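Malonyl-CoA decarboxylase (Rhodopseudomonas palustris, PDB 4KSA) probably catalyses the decarboxylation of malonyl-CoA to acetyl-CoA and carbon dioxide, and carries a magnesium ion between two subunits. Local coordinates at residues A[117-127]-A[156-167]; A[136-144]-A[271-279]. One frame throughout, in Å; residues are numbered along the deposited sequence.

Contact 1: A[117-127]-A[156-167]; sequences PRRQELIRRLN and VDDDFVHLFTSW. With MG (magnesium ion), chain E.
Ile123 and Leu163 meet in the middle of a helix-helix crossing within the all-helical N-terminal domain, where the axes of 118-126 and 156-167 pass 9.6 Å apart at -48°. Ile123 can be followed outward. Its CB lies 3.6 Å from Leu163 CD1. The CG2 branch touches the same methyl and lies 4.0 Å from Trp167 CH2. CG1 sits anti to the carbonyl carbon (chi1 -64°) and carries CD1 over the centre of the Phe160 ring, 3.5 Å from CZ, a CH-pi contact. Farther along the same segment, Asn127 lays its amide over one face of the Trp167 indole, while its OD1 is hydrogen-bonded to Thr133 OG1.

At the other end buried Asp159 gives one carboxylate oxygen to each of two donors. OD1 forms a salt bridge with Arg119 NE, 2.5 Å away, while the aliphatic CD of that arginine rests against Val156 CG2. OD2 accepts a hydrogen bond from Gln120 NE2, which comes from 53° above the carboxylate plane and at about a right angle to the aspartate. Leu163 CD2 lies against CG and NH1 of Arg124, whose charge is met by Glu121 and Glu116. His162 faces the second subunit: its NE2 lies 2.5 Å from a magnesium ion that is also bound by NE2 of His162 of that subunit.

Contact 2: A[136-144]-A[271-279]; sequences LVKMREAVL and TQQGLAGIS
This is an interdomain contact: Arg140 and Val137 of helix 132-146, in the N-terminal domain, meet Gly274 and its neighbours in the loop that leaves strand 262-270 of the acetyltransferase-like C-terminal domain. In relatives with that fold, the loop between the corresponding strand and helix binds the coenzyme A pyrophosphate, and this one may do likewise. Arg140 carries the contact. With CG anti to the backbone N (chi1 -162°), the chain runs past Gly274 and brings NH2 to two carbonyls lying near the guanidinium plane, Ala276 O at 2.5 Å and Gly274 O at 3.1 Å. The second N-H points almost straight at its oxygen (171°) but comes from above the carbonyl plane. Leu144 CD1 covers the centre of one guanidinium face, and NE forms a salt bridge with Asp157.

Gly274 fits close against the helix: its CA gives a C-H contact to Val137 O at 3.4 Å, and a beta carbon here would run into that same oxygen. A water joins its N to Glu141 OE2, and the extended Glu141 presses CD on Gln273 CB, 3.4 Å away. A leucine in place of Arg140 would probably leave both loop carbonyls without these donors and Asp157 without this counter-charge. Because the arginine grips main-chain oxygens, this polar anchorage depends on the path of the loop backbone, not on a particular side chain.

How the contacts relate
Following the chain from the N terminus, six helices precede helix 118-126, which is followed by helices 132-146 and 154-167; there contact 1 closes a short, mostly helical loop inside the N-terminal domain. Contact 2 starts from the middle helix of these three and closes only after the chain has run into the C-terminal domain and along strand 262-270. The two closures therefore cross, their segments alternating in sequence. The centres of contacts 1 and 2 lie about 12 Å apart. Helix 154-167 bridges them: Phe160 packs on Met139, and Phe164 reaches Gly274 O. Contact 1 thus joins two helices of the helical domain beside the subunit interface, and contact 2 ties that domain to the sheet domain.

Contact 1: A[117-127]-A[156-167]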
loop_
_atom_site.group_PDB
_atom_site.type_symbol
_atom_site.label_atom_id
_atom_site.label_comp_id
_atom_site.label_asym_id
_atom_site.label_seq_id
_atom_site.Cartn_x
_atom_site.Cartn_y
_atom_site.Cartn_z
ATOM N N PRO A 117 -30.570 7.437 27.955
ATOM C CA PRO A 117 -30.878 8.837 27.662
ATOM C C PRO A 117 -30.789 9.126 26.174
ATOM O O PRO A 117 -30.008 8.502 25.443
ATOM C CB PRO A 117 -29.821 9.592 28.461
ATOM C CG PRO A 117 -28.675 8.645 28.485
ATOM C CD PRO A 117 -29.339 7.332 28.759
ATOM N N ARG A 118 -31.587 10.087 25.731
ATOM C CA ARG A 118 -31.611 10.477 24.336
ATOM C C ARG A 118 -30.280 11.054 23.848
ATOM O O ARG A 118 -30.080 11.223 22.639
ATOM C CB ARG A 118 -32.727 11.492 24.112
ATOM C CG ARG A 118 -34.092 10.981 24.506
ATOM C CD ARG A 118 -35.163 11.845 23.864
ATOM N NE ARG A 118 -35.146 13.208 24.389
ATOM C CZ ARG A 118 -35.503 14.276 23.680
ATOM N NH1 ARG A 118 -35.907 14.133 22.415
ATOM N NH2 ARG A 118 -35.439 15.489 24.228
ATOM N N ARG A 119 -29.389 11.365 24.787
ATOM C CA ARG A 119 -28.071 11.915 24.478
ATOM C C ARG A 119 -27.313 10.962 23.570
ATOM O O ARG A 119 -26.671 11.365 22.603
ATOM C CB ARG A 119 -27.233 12.069 25.745
ATOM C CG ARG A 119 -27.695 13.096 26.731
ATOM C CD ARG A 119 -26.561 13.450 27.685
ATOM N NE ARG A 119 -26.454 12.495 28.774
ATOM C CZ ARG A 119 -27.397 12.320 29.681
ATOM N NH1 ARG A 119 -27.237 11.433 30.642
ATOM N NH2 ARG A 119 -28.495 13.047 29.618
ATOM N N GLN A 120 -27.365 9.687 23.920
ATOM C CA GLN A 120 -26.683 8.664 23.164
ATOM C C GLN A 120 -27.072 8.642 21.680
ATOM O O GLN A 120 -26.215 8.752 20.798
ATOM C CB GLN A 120 -26.972 7.317 23.798
ATOM C CG GLN A 120 -26.782 7.317 25.295
ATOM C CD GLN A 120 -26.079 6.072 25.778
ATOM O OE1 GLN A 120 -25.951 5.086 25.034
ATOM N NE2 GLN A 120 -25.623 6.097 27.027
ATOM N N GLU A 121 -28.361 8.493 21.403
ATOM C CA GLU A 121 -28.811 8.453 20.033
ATOM C C GLU A 121 -28.389 9.724 19.305
ATOM O O GLU A 121 -28.062 9.679 18.118
ATOM C CB GLU A 121 -30.330 8.285 19.988
ATOM C CG GLU A 121 -30.895 8.043 18.590
ATOM C CD GLU A 121 -30.173 6.904 17.873
ATOM O OE1 GLU A 121 -29.823 5.896 18.546
ATOM O OE2 GLU A 121 -29.966 7.017 16.643
ATOM N N LEU A 122 -28.395 10.853 20.015
ATOM C CA LEU A 122 -28.006 12.133 19.432
ATOM C C LEU A 122 -26.514 12.163 19.058
ATOM O O LEU A 122 -26.132 12.694 17.996
ATOM C CB LEU A 122 -28.287 13.280 20.409
ATOM C CG LEU A 122 -27.802 14.642 19.896
ATOM C CD1 LEU A 122 -28.567 14.975 18.601
ATOM C CD2 LEU A 122 -27.980 15.725 20.966
ATOM N N ILE A 123 -25.670 11.624 19.944
ATOM C CA ILE A 123 -24.241 11.583 19.684
ATOM C C ILE A 123 -23.973 10.592 18.542
ATOM O O ILE A 123 -23.210 10.894 17.609
ATOM C CB ILE A 123 -23.451 11.201 20.975
ATOM C CG1 ILE A 123 -23.653 12.289 22.038
ATOM C CG2 ILE A 123 -21.961 11.096 20.692
ATOM C CD1 ILE A 123 -22.978 11.992 23.377
ATOM N N ARG A 124 -24.618 9.422 18.603
ATOM C CA ARG A 124 -24.439 8.402 17.561
ATOM C C ARG A 124 -24.749 8.952 16.196
ATOM O O ARG A 124 -24.065 8.626 15.224
ATOM C CB ARG A 124 -25.313 7.173 17.798
ATOM C CG ARG A 124 -24.727 6.215 18.804
ATOM C CD ARG A 124 -25.449 4.891 18.767
ATOM N NE ARG A 124 -26.771 4.994 19.360
ATOM C CZ ARG A 124 -27.035 4.701 20.626
ATOM N NH1 ARG A 124 -26.068 4.272 21.420
ATOM N NH2 ARG A 124 -28.258 4.868 21.100
ATOM N N ARG A 125 -25.771 9.793 16.113
ATOM C CA ARG A 125 -26.134 10.370 14.837
ATOM C C ARG A 125 -25.171 11.460 14.409
ATOM O O ARG A 125 -24.840 11.562 13.233
ATOM C CB ARG A 125 -27.559 10.902 14.896
ATOM C CG ARG A 125 -28.551 9.798 15.161
ATOM C CD ARG A 125 -29.980 10.218 14.878
ATOM N NE ARG A 125 -30.878 9.107 15.170
ATOM C CZ ARG A 125 -32.105 8.970 14.674
ATOM N NH1 ARG A 125 -32.615 9.890 13.853
ATOM N NH2 ARG A 125 -32.803 7.876 14.959
ATOM N N LEU A 126 -24.709 12.270 15.355
ATOM C CA LEU A 126 -23.778 13.350 15.038
ATOM C C LEU A 126 -22.464 12.791 14.550
ATOM O O LEU A 126 -21.684 13.484 13.914
ATOM C CB LEU A 126 -23.515 14.201 16.270
ATOM C CG LEU A 126 -24.682 15.048 16.760
ATOM C CD1 LEU A 126 -24.274 15.773 18.025
ATOM C CD2 LEU A 126 -25.079 16.042 15.666
ATOM N N ASN A 127 -22.231 11.522 14.856
ATOM C CA ASN A 127 -21.002 10.855 14.473
ATOM C C ASN A 127 -20.990 10.468 13.011
ATOM O O ASN A 127 -19.971 10.027 12.493
ATOM C CB ASN A 127 -20.788 9.618 15.342
ATOM C CG ASN A 127 -19.398 9.056 15.202
ATOM O OD1 ASN A 127 -18.416 9.785 15.265
ATOM N ND2 ASN A 127 -19.306 7.755 15.019
ATOM N N VAL A 156 -23.358 13.552 31.324
ATOM C CA VAL A 156 -23.306 13.700 29.884
ATOM C C VAL A 156 -21.993 13.031 29.498
ATOM O O VAL A 156 -21.910 12.308 28.511
ATOM C CB VAL A 156 -23.258 15.169 29.459
ATOM C CG1 VAL A 156 -22.878 15.269 27.977
ATOM C CG2 VAL A 156 -24.611 15.824 29.721
ATOM N N ASP A 157 -20.969 13.258 30.310
ATOM C CA ASP A 157 -19.672 12.684 30.044
ATOM C C ASP A 157 -19.734 11.162 30.074
ATOM O O ASP A 157 -19.019 10.491 29.328
ATOM C CB ASP A 157 -18.651 13.157 31.065
ATOM C CG ASP A 157 -17.285 12.553 30.823
ATOM O OD1 ASP A 157 -16.721 11.902 31.742
ATOM O OD2 ASP A 157 -16.781 12.719 29.696
ATOM N N ASP A 158 -20.585 10.619 30.937
ATOM C CA ASP A 158 -20.705 9.174 31.040
ATOM C C ASP A 158 -21.241 8.567 29.752
ATOM O O ASP A 158 -20.891 7.439 29.401
ATOM C CB ASP A 158 -21.605 8.777 32.219
ATOM C CG ASP A 158 -20.912 8.919 33.572
ATOM O OD1 ASP A 158 -21.535 8.538 34.590
ATOM O OD2 ASP A 158 -19.761 9.407 33.628
ATOM N N ASP A 159 -22.079 9.304 29.037
ATOM C CA ASP A 159 -22.612 8.775 27.793
ATOM C C ASP A 159 -21.564 8.833 26.689
ATOM O O ASP A 159 -21.505 7.949 25.828
ATOM C CB ASP A 159 -23.877 9.538 27.386
ATOM C CG ASP A 159 -25.076 9.161 28.240
ATOM O OD1 ASP A 159 -25.929 10.036 28.505
ATOM O OD2 ASP A 159 -25.163 7.979 28.642
ATOM N N PHE A 160 -20.735 9.871 26.720
ATOM C CA PHE A 160 -19.680 10.020 25.733
ATOM C C PHE A 160 -18.700 8.868 25.865
ATOM O O PHE A 160 -18.276 8.290 24.873
ATOM C CB PHE A 160 -18.938 11.348 25.933
ATOM C CG PHE A 160 -19.555 12.498 25.204
ATOM C CD1 PHE A 160 -19.306 12.690 23.856
ATOM C CD2 PHE A 160 -20.389 13.392 25.861
ATOM C CE1 PHE A 160 -19.874 13.758 23.168
ATOM C CE2 PHE A 160 -20.960 14.460 25.182
ATOM C CZ PHE A 160 -20.696 14.639 23.833
ATOM N N VAL A 161 -18.344 8.543 27.102
ATOM C CA VAL A 161 -17.407 7.467 27.370
ATOM C C VAL A 161 -17.966 6.120 26.904
ATOM O O VAL A 161 -17.229 5.298 26.376
ATOM C CB VAL A 161 -17.039 7.418 28.881
ATOM C CG1 VAL A 161 -16.147 6.213 29.186
ATOM C CG2 VAL A 161 -16.311 8.693 29.269
ATOM N N HIS A 162 -19.261 5.889 27.067
ATOM C CA HIS A 162 -19.809 4.620 26.619
ATOM C C HIS A 162 -19.649 4.460 25.104
ATOM O O HIS A 162 -19.277 3.391 24.629
ATOM C CB HIS A 162 -21.289 4.492 27.002
ATOM C CG HIS A 162 -21.921 3.210 26.543
ATOM N ND1 HIS A 162 -21.556 1.977 27.042
ATOM C CD2 HIS A 162 -22.868 2.969 25.603
ATOM C CE1 HIS A 162 -22.248 1.031 26.429
ATOM N NE2 HIS A 162 -23.050 1.607 25.551
ATOM N N LEU A 163 -19.921 5.517 24.349
ATOM C CA LEU A 163 -19.804 5.444 22.892
ATOM C C LEU A 163 -18.348 5.461 22.400
ATOM O O LEU A 163 -17.979 4.616 21.575
ATOM C CB LEU A 163 -20.615 6.569 22.237
ATOM C CG LEU A 163 -22.108 6.541 22.611
ATOM C CD1 LEU A 163 -22.792 7.849 22.236
ATOM C CD2 LEU A 163 -22.779 5.360 21.929
ATOM N N PHE A 164 -17.537 6.395 22.909
ATOM C CA PHE A 164 -16.121 6.501 22.542
ATOM C C PHE A 164 -15.409 5.179 22.808
ATOM O O PHE A 164 -14.573 4.729 22.014
ATOM C CB PHE A 164 -15.396 7.580 23.360
ATOM C CG PHE A 164 -15.623 8.977 22.882
ATOM C CD1 PHE A 164 -14.863 10.020 23.397
ATOM C CD2 PHE A 164 -16.615 9.262 21.942
ATOM C CE1 PHE A 164 -15.080 11.338 22.990
ATOM C CE2 PHE A 164 -16.852 10.570 21.521
ATOM C CZ PHE A 164 -16.076 11.616 22.050
ATOM N N THR A 165 -15.727 4.568 23.943
ATOM C CA THR A 165 -15.119 3.301 24.298
ATOM C C THR A 165 -15.398 2.277 23.209
ATOM O O THR A 165 -14.495 1.551 22.772
ATOM C CB THR A 165 -15.659 2.785 25.639
ATOM O OG1 THR A 165 -15.098 3.572 26.695
ATOM C CG2 THR A 165 -15.297 1.329 25.847
ATOM N N SER A 166 -16.647 2.228 22.753
ATOM C CA SER A 166 -17.002 1.283 21.717
ATOM C C SER A 166 -16.406 1.653 20.363
ATOM O O SER A 166 -16.099 0.775 19.561
ATOM C CB SER A 166 -18.508 1.171 21.589
ATOM O OG SER A 166 -18.818 0.150 20.660
ATOM N N TRP A 167 -16.230 2.943 20.102
ATOM C CA TRP A 167 -15.674 3.352 18.820
ATOM C C TRP A 167 -14.162 3.218 18.734
ATOM O O TRP A 167 -13.640 2.781 17.715
ATOM C CB TRP A 167 -16.027 4.802 18.496
ATOM C CG TRP A 167 -17.469 5.093 18.470
ATOM C CD1 TRP A 167 -18.489 4.195 18.460
ATOM C CD2 TRP A 167 -18.065 6.390 18.493
ATOM N NE1 TRP A 167 -19.691 4.853 18.483
ATOM C CE2 TRP A 167 -19.458 6.203 18.504
ATOM C CE3 TRP A 167 -17.553 7.696 18.503
ATOM C CZ2 TRP A 167 -20.355 7.276 18.534
ATOM C CZ3 TRP A 167 -18.435 8.758 18.532
ATOM C CH2 TRP A 167 -19.826 8.544 18.547
HETATM MG MG MG E . -24.914 0.308 24.609
#

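Contact 2: A[136-144]-A[271-279]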
loop_
_atom_site.group_PDB
_atom_site.type_symbol
_atom_site.label_atom_id
_atom_site.label_comp_id
_atom_site.label_asym_id
_atom_site.label_seq_id
_atom_site.Cartn_x
_atom_site.Cartn_y
_atom_site.Cartn_z
ATOM N N LEU A 136 -16.878 15.514 17.943
ATOM C CA LEU A 136 -17.384 14.980 19.195
ATOM C C LEU A 136 -16.308 14.940 20.262
ATOM O O LEU A 136 -16.599 15.092 21.442
ATOM C CB LEU A 136 -17.955 13.574 19.014
ATOM C CG LEU A 136 -19.441 13.428 18.678
ATOM C CD1 LEU A 136 -20.291 14.234 19.658
ATOM C CD2 LEU A 136 -19.683 13.912 17.293
ATOM N N VAL A 137 -15.065 14.727 19.863
ATOM C CA VAL A 137 -13.991 14.687 20.840
ATOM C C VAL A 137 -13.794 16.087 21.390
ATOM O O VAL A 137 -13.608 16.275 22.600
ATOM C CB VAL A 137 -12.663 14.190 20.224
ATOM C CG1 VAL A 137 -11.512 14.389 21.213
ATOM C CG2 VAL A 137 -12.796 12.715 19.843
ATOM N N LYS A 138 -13.841 17.069 20.493
ATOM C CA LYS A 138 -13.669 18.462 20.875
ATOM C C LYS A 138 -14.808 18.865 21.785
ATOM O O LYS A 138 -14.603 19.586 22.749
ATOM C CB LYS A 138 -13.620 19.367 19.643
ATOM C CG LYS A 138 -12.244 20.020 19.402
ATOM C CD LYS A 138 -11.144 18.969 19.131
ATOM C CE LYS A 138 -11.354 18.247 17.768
ATOM N NZ LYS A 138 -10.619 16.945 17.584
HETATM N N MSE A 139 -16.004 18.371 21.489
HETATM C CA MSE A 139 -17.187 18.666 22.294
HETATM C C MSE A 139 -17.077 18.004 23.670
HETATM O O MSE A 139 -17.466 18.573 24.681
HETATM C CB MSE A 139 -18.442 18.173 21.566
HETATM C CG MSE A 139 -19.773 18.501 22.276
HETATM SE SE MSE A 139 -21.341 18.139 21.164
HETATM C CE MSE A 139 -22.138 16.714 22.162
ATOM N N ARG A 140 -16.535 16.800 23.709
ATOM C CA ARG A 140 -16.385 16.118 24.969
ATOM C C ARG A 140 -15.346 16.867 25.802
ATOM O O ARG A 140 -15.429 16.929 27.023
ATOM C CB ARG A 140 -15.954 14.671 24.731
ATOM C CG ARG A 140 -16.199 13.776 25.931
ATOM C CD ARG A 140 -15.032 12.839 26.194
ATOM N NE ARG A 140 -15.140 12.315 27.545
ATOM C CZ ARG A 140 -14.189 11.650 28.181
ATOM N NH1 ARG A 140 -14.406 11.229 29.419
ATOM N NH2 ARG A 140 -13.031 11.410 27.591
ATOM N N GLU A 141 -14.360 17.440 25.133
ATOM C CA GLU A 141 -13.329 18.206 25.832
ATOM C C GLU A 141 -14.003 19.367 26.583
ATOM O O GLU A 141 -13.644 19.678 27.719
ATOM C CB GLU A 141 -12.314 18.746 24.827
ATOM C CG GLU A 141 -11.200 19.563 25.428
ATOM C CD GLU A 141 -10.250 20.118 24.367
ATOM O OE1 GLU A 141 -9.395 20.955 24.726
ATOM O OE2 GLU A 141 -10.346 19.715 23.176
ATOM N N ALA A 142 -14.991 19.984 25.930
ATOM C CA ALA A 142 -15.753 21.091 26.488
ATOM C C ALA A 142 -16.540 20.666 27.719
ATOM O O ALA A 142 -16.492 21.332 28.748
ATOM C CB ALA A 142 -16.703 21.643 25.448
ATOM N N VAL A 143 -17.269 19.560 27.629
ATOM C CA VAL A 143 -18.021 19.150 28.798
ATOM C C VAL A 143 -17.038 18.784 29.914
ATOM O O VAL A 143 -17.322 19.010 31.083
ATOM C CB VAL A 143 -19.020 17.985 28.488
ATOM C CG1 VAL A 143 -18.913 17.582 27.048
ATOM C CG2 VAL A 143 -18.785 16.808 29.418
ATOM N N LEU A 144 -15.873 18.241 29.564
ATOM C CA LEU A 144 -14.904 17.894 30.599
ATOM C C LEU A 144 -14.427 19.152 31.295
ATOM O O LEU A 144 -14.225 19.160 32.508
ATOM C CB LEU A 144 -13.698 17.143 30.019
ATOM C CG LEU A 144 -13.946 15.637 29.893
ATOM C CD1 LEU A 144 -12.844 14.933 29.118
ATOM C CD2 LEU A 144 -14.066 15.076 31.279
ATOM N N THR A 271 -2.592 13.017 23.421
ATOM C CA THR A 271 -2.791 14.286 22.728
ATOM C C THR A 271 -4.161 14.892 22.622
ATOM O O THR A 271 -4.284 16.074 22.326
ATOM C CB THR A 271 -2.228 14.230 21.306
ATOM O OG1 THR A 271 -3.144 13.528 20.453
ATOM C CG2 THR A 271 -0.880 13.517 21.312
ATOM N N GLN A 272 -5.191 14.103 22.850
ATOM C CA GLN A 272 -6.543 14.620 22.733
ATOM C C GLN A 272 -7.247 14.740 24.071
ATOM O O GLN A 272 -7.680 13.741 24.645
ATOM C CB GLN A 272 -7.374 13.719 21.804
ATOM C CG GLN A 272 -6.720 13.409 20.469
ATOM C CD GLN A 272 -6.374 14.660 19.693
ATOM O OE1 GLN A 272 -5.210 14.913 19.394
ATOM N NE2 GLN A 272 -7.383 15.450 19.364
ATOM N N GLN A 273 -7.358 15.973 24.557
ATOM C CA GLN A 273 -8.044 16.271 25.810
ATOM C C GLN A 273 -9.373 15.513 25.927
ATOM O O GLN A 273 -9.667 14.932 26.976
ATOM C CB GLN A 273 -8.298 17.773 25.902
ATOM C CG GLN A 273 -7.152 18.523 26.531
ATOM C CD GLN A 273 -6.883 18.051 27.958
ATOM O OE1 GLN A 273 -5.801 18.282 28.514
ATOM N NE2 GLN A 273 -7.878 17.388 28.563
ATOM N N GLY A 274 -10.156 15.519 24.839
ATOM C CA GLY A 274 -11.437 14.839 24.808
ATOM C C GLY A 274 -11.371 13.321 24.857
ATOM O O GLY A 274 -12.411 12.651 24.866
ATOM N N LEU A 275 -10.162 12.765 24.876
ATOM C CA LEU A 275 -10.025 11.319 24.934
ATOM C C LEU A 275 -9.606 10.879 26.317
ATOM O O LEU A 275 -9.510 9.689 26.595
ATOM C CB LEU A 275 -9.028 10.814 23.895
ATOM C CG LEU A 275 -9.544 10.945 22.455
ATOM C CD1 LEU A 275 -8.492 10.420 21.477
ATOM C CD2 LEU A 275 -10.884 10.199 22.316
ATOM N N ALA A 276 -9.376 11.849 27.195
ATOM C CA ALA A 276 -8.996 11.549 28.570
ATOM C C ALA A 276 -9.916 10.494 29.166
ATOM O O ALA A 276 -11.141 10.575 29.048
ATOM C CB ALA A 276 -9.052 12.803 29.407
ATOM N N GLY A 277 -9.319 9.490 29.793
ATOM C CA GLY A 277 -10.117 8.452 30.411
ATOM C C GLY A 277 -10.575 7.338 29.499
ATOM O O GLY A 277 -11.359 6.485 29.919
ATOM N N ILE A 278 -10.118 7.343 28.251
ATOM C CA ILE A 278 -10.495 6.283 27.327
ATOM C C ILE A 278 -9.282 5.379 27.237
ATOM O O ILE A 278 -8.177 5.858 26.983
ATOM C CB ILE A 278 -10.857 6.828 25.928
ATOM C CG1 ILE A 278 -12.307 7.297 25.908
ATOM C CG2 ILE A 278 -10.720 5.738 24.893
ATOM C CD1 ILE A 278 -12.649 8.326 26.948
ATOM N N SER A 279 -9.491 4.084 27.468
ATOM C CA SER A 279 -8.416 3.096 27.435
ATOM C C SER A 279 -8.082 2.609 26.040
ATOM O O SER A 279 -8.964 2.382 25.225
ATOM C CB SER A 279 -8.785 1.883 28.293
ATOM O OG SER A 279 -7.905 0.788 28.048
HETATM O O HOH W 1 -10.043 17.155 22.798
#